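Local coordinates for protein D-psicose 3-epimerase (Agrobacterium tumefaciens, PDB 2HK0) that probably interconverts D-fructose and D-psicose by metal-dependent epimerisation at C3 of the free, non-phosphorylated ketohexose, at residues 172-177 with 208-213. Numbering follows the deposited sequence.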
ATOM      1  N   LEU A 172     -12.453   4.044  19.226  1.00 17.74           N
ATOM      2  CA  LEU A 172     -11.905   5.359  18.847  1.00 17.59           C
ATOM      3  C   LEU A 172     -10.393   5.510  19.033  1.00 16.88           C
ATOM      4  O   LEU A 172      -9.763   4.720  19.733  1.00 15.33           O
ATOM      5  CB  LEU A 172     -12.597   6.450  19.665  1.00 17.38           C
ATOM      6  CG  LEU A 172     -14.110   6.581  19.529  1.00 18.03           C
ATOM      7  CD1 LEU A 172     -14.631   7.528  20.622  1.00 19.95           C
ATOM      8  CD2 LEU A 172     -14.456   7.110  18.151  1.00 17.39           C
ATOM      9  N   ASN A 173      -9.815   6.543  18.420  1.00 15.70           N
ATOM     10  CA  ASN A 173      -8.377   6.774  18.546  1.00 15.24           C
ATOM     11  C   ASN A 173      -8.034   7.359  19.921  1.00 15.93           C
ATOM     12  O   ASN A 173      -8.888   7.929  20.593  1.00 16.64           O
ATOM     13  CB  ASN A 173      -7.887   7.699  17.429  1.00 15.88           C
ATOM     14  CG  ASN A 173      -8.335   9.138  17.619  1.00 18.04           C
ATOM     15  OD1 ASN A 173      -7.855   9.841  18.519  1.00 18.62           O
ATOM     16  ND2 ASN A 173      -9.260   9.581  16.777  1.00 14.46           N
ATOM     17  N   ARG A 174      -6.779   7.217  20.325  1.00 15.61           N
ATOM     18  CA  ARG A 174      -6.307   7.679  21.627  1.00 17.23           C
ATOM     19  C   ARG A 174      -6.680   9.116  22.025  1.00 18.80           C
ATOM     20  O   ARG A 174      -6.808   9.418  23.208  1.00 17.43           O
ATOM     21  CB  ARG A 174      -4.784   7.540  21.692  1.00 18.10           C
ATOM     22  CG  ARG A 174      -4.057   8.479  20.742  1.00 16.60           C
ATOM     23  CD  ARG A 174      -2.572   8.117  20.679  1.00 19.00           C
ATOM     24  NE  ARG A 174      -2.399   6.746  20.192  1.00 17.37           N
ATOM     25  CZ  ARG A 174      -1.270   6.066  20.295  1.00 18.58           C
ATOM     26  NH1 ARG A 174      -0.210   6.633  20.861  1.00 17.06           N
ATOM     27  NH2 ARG A 174      -1.212   4.816  19.861  1.00 18.49           N
ATOM     28  N   PHE A 175      -6.824  10.007  21.053  1.00 17.73           N
ATOM     29  CA  PHE A 175      -7.160  11.398  21.371  1.00 19.73           C
ATOM     30  C   PHE A 175      -8.622  11.611  21.779  1.00 20.20           C
ATOM     31  O   PHE A 175      -8.947  12.636  22.375  1.00 19.93           O
ATOM     32  CB  PHE A 175      -6.826  12.296  20.172  1.00 17.92           C
ATOM     33  CG  PHE A 175      -5.373  12.253  19.773  1.00 19.60           C
ATOM     34  CD1 PHE A 175      -4.416  12.966  20.496  1.00 18.06           C
ATOM     35  CD2 PHE A 175      -4.960  11.489  18.683  1.00 16.37           C
ATOM     36  CE1 PHE A 175      -3.058  12.921  20.131  1.00 21.02           C
ATOM     37  CE2 PHE A 175      -3.621  11.436  18.312  1.00 19.86           C
ATOM     38  CZ  PHE A 175      -2.659  12.152  19.035  1.00 18.12           C
ATOM     39  N   GLU A 176      -9.487  10.636  21.490  1.00 19.46           N
ATOM     40  CA  GLU A 176     -10.914  10.768  21.778  1.00 19.27           C
ATOM     41  C   GLU A 176     -11.459   9.784  22.814  1.00 21.58           C
ATOM     42  O   GLU A 176     -12.546   9.978  23.348  1.00 23.72           O
ATOM     43  CB  GLU A 176     -11.705  10.668  20.450  1.00 20.88           C
ATOM     44  CG  GLU A 176     -11.268  11.745  19.447  1.00 23.71           C
ATOM     45  CD  GLU A 176     -11.988  11.686  18.104  1.00 26.83           C
ATOM     46  OE1 GLU A 176     -13.232  11.683  18.089  1.00 26.84           O
ATOM     47  OE2 GLU A 176     -11.304  11.649  17.058  1.00 23.74           O
ATOM     48  N   ASN A 177     -10.732   8.710  23.090  1.00 20.07           N
ATOM     49  CA  ASN A 177     -11.180   7.767  24.113  1.00 18.06           C
ATOM     50  C   ASN A 177      -9.954   7.050  24.645  1.00 19.53           C
ATOM     51  O   ASN A 177      -8.956   6.885  23.930  1.00 17.90           O
ATOM     52  CB  ASN A 177     -12.203   6.760  23.569  1.00 16.79           C
ATOM     53  CG  ASN A 177     -12.881   5.955  24.684  1.00 20.06           C
ATOM     54  OD1 ASN A 177     -12.497   4.831  24.974  1.00 16.62           O
ATOM     55  ND2 ASN A 177     -13.893   6.551  25.320  1.00 21.83           N
ATOM     56  N   ASN A 208      -7.072   3.930  11.326  1.00 14.29           N
ATOM     57  CA  ASN A 208      -5.865   4.444  10.684  1.00 13.42           C
ATOM     58  C   ASN A 208      -4.798   4.830  11.698  1.00 15.27           C
ATOM     59  O   ASN A 208      -3.608   4.736  11.421  1.00 15.37           O
ATOM     60  CB  ASN A 208      -6.190   5.660   9.805  1.00 14.95           C
ATOM     61  CG  ASN A 208      -4.993   6.116   8.985  1.00 16.92           C
ATOM     62  OD1 ASN A 208      -4.484   5.365   8.155  1.00 16.77           O
ATOM     63  ND2 ASN A 208      -4.535   7.341   9.222  1.00 15.61           N
ATOM     64  N   ILE A 209      -5.219   5.271  12.873  1.00 15.93           N
ATOM     65  CA  ILE A 209      -4.253   5.662  13.883  1.00 16.11           C
ATOM     66  C   ILE A 209      -3.813   4.488  14.771  1.00 19.29           C
ATOM     67  O   ILE A 209      -2.617   4.193  14.886  1.00 18.03           O
ATOM     68  CB  ILE A 209      -4.832   6.755  14.795  1.00 18.52           C
ATOM     69  CG1 ILE A 209      -5.166   8.002  13.963  1.00 17.46           C
ATOM     70  CG2 ILE A 209      -3.846   7.062  15.946  1.00 17.34           C
ATOM     71  CD1 ILE A 209      -5.927   9.076  14.730  1.00 14.99           C
ATOM     72  N   GLU A 210      -4.789   3.789  15.350  1.00 16.39           N
ATOM     73  CA  GLU A 210      -4.505   2.720  16.305  1.00 16.28           C
ATOM     74  C   GLU A 210      -4.185   1.296  15.847  1.00 16.27           C
ATOM     75  O   GLU A 210      -3.385   0.614  16.484  1.00 15.41           O
ATOM     76  CB  GLU A 210      -5.671   2.640  17.298  1.00 17.09           C
ATOM     77  CG  GLU A 210      -5.991   3.963  17.990  1.00 18.81           C
ATOM     78  CD  GLU A 210      -4.809   4.534  18.769  1.00 20.71           C
ATOM     79  OE1 GLU A 210      -3.874   3.767  19.107  1.00 19.48           O
ATOM     80  OE2 GLU A 210      -4.820   5.749  19.056  1.00 17.39           O
ATOM     81  N   GLU A 211      -4.789   0.844  14.759  1.00 15.02           N
ATOM     82  CA  GLU A 211      -4.601  -0.545  14.347  1.00 16.38           C
ATOM     83  C   GLU A 211      -3.317  -0.939  13.654  1.00 17.44           C
ATOM     84  O   GLU A 211      -2.734  -0.179  12.868  1.00 17.52           O
ATOM     85  CB  GLU A 211      -5.760  -0.996  13.457  1.00 13.96           C
ATOM     86  CG  GLU A 211      -7.170  -0.801  14.048  1.00 17.13           C
ATOM     87  CD  GLU A 211      -7.503  -1.787  15.173  1.00 17.55           C
ATOM     88  OE1 GLU A 211      -6.736  -2.757  15.393  1.00 15.37           O
ATOM     89  OE2 GLU A 211      -8.549  -1.586  15.822  1.00 16.06           O
ATOM     90  N   ASP A 212      -2.905  -2.167  13.930  1.00 16.48           N
ATOM     91  CA  ASP A 212      -1.728  -2.750  13.304  1.00 19.79           C
ATOM     92  C   ASP A 212      -2.069  -3.084  11.836  1.00 19.28           C
ATOM     93  O   ASP A 212      -1.243  -2.896  10.937  1.00 19.33           O
ATOM     94  CB  ASP A 212      -1.320  -4.038  14.046  1.00 20.42           C
ATOM     95  CG  ASP A 212      -0.165  -4.761  13.364  1.00 24.92           C
ATOM     96  OD1 ASP A 212       0.834  -4.099  13.005  1.00 22.74           O
ATOM     97  OD2 ASP A 212      -0.248  -5.998  13.197  1.00 27.17           O
ATOM     98  N   SER A 213      -3.288  -3.569  11.603  1.00 18.69           N
ATOM     99  CA  SER A 213      -3.744  -3.942  10.257  1.00 17.22           C
ATOM    100  C   SER A 213      -5.263  -3.757  10.102  1.00 17.35           C
ATOM    101  O   SER A 213      -6.031  -4.225  10.942  1.00 16.33           O
ATOM    102  CB  SER A 213      -3.377  -5.408   9.975  1.00 18.73           C
ATOM    103  OG  SER A 213      -4.122  -5.924   8.877  1.00 19.54           O
TER
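A buried salt bridge between R174 and E210 joins the loop after strand 166-170 to the C-terminal end of helix 204-210 in the TIM barrel. R174 grips the carboxylate side-on with two nitrogens. NE of R174 donates to OE2 of E210 at 2.9 Å, on the syn lone pair and nearly straight (169°). NH2 of R174 reaches OE1 of E210 at 3.0 Å. The guanidinium and carboxylate planes lie only 13° apart, so the two groups meet edge to edge, nearly coplanar. OE2 of E210 takes a further bond from the backbone N of R174, at 2.8 Å, which arrives from above the carboxylate plane. The three bonds from R174 hold the carboxylate and should limit its rotation. E210 turns back at chi2 (-59°), which helps bring its acid group beside the loop. Next to this pair, CD1 of I209 packs on CB of N173 at 3.6 Å. N173 is itself fixed by an Asx turn: its OD1 accepts from N of F175 at 2.7 Å. Its ND2 donates to OE2 of E176 and to ND1 of H206, which lies on helix 204-210 too. R281 of the second subunit also pairs with OE1 of E210, and I277 of that subunit packs on R174. The contact therefore lies at a subunit interface, where the loop between strand 166-170 and helix 183-193 meets helix 204-210, which directly follows strand 198-203.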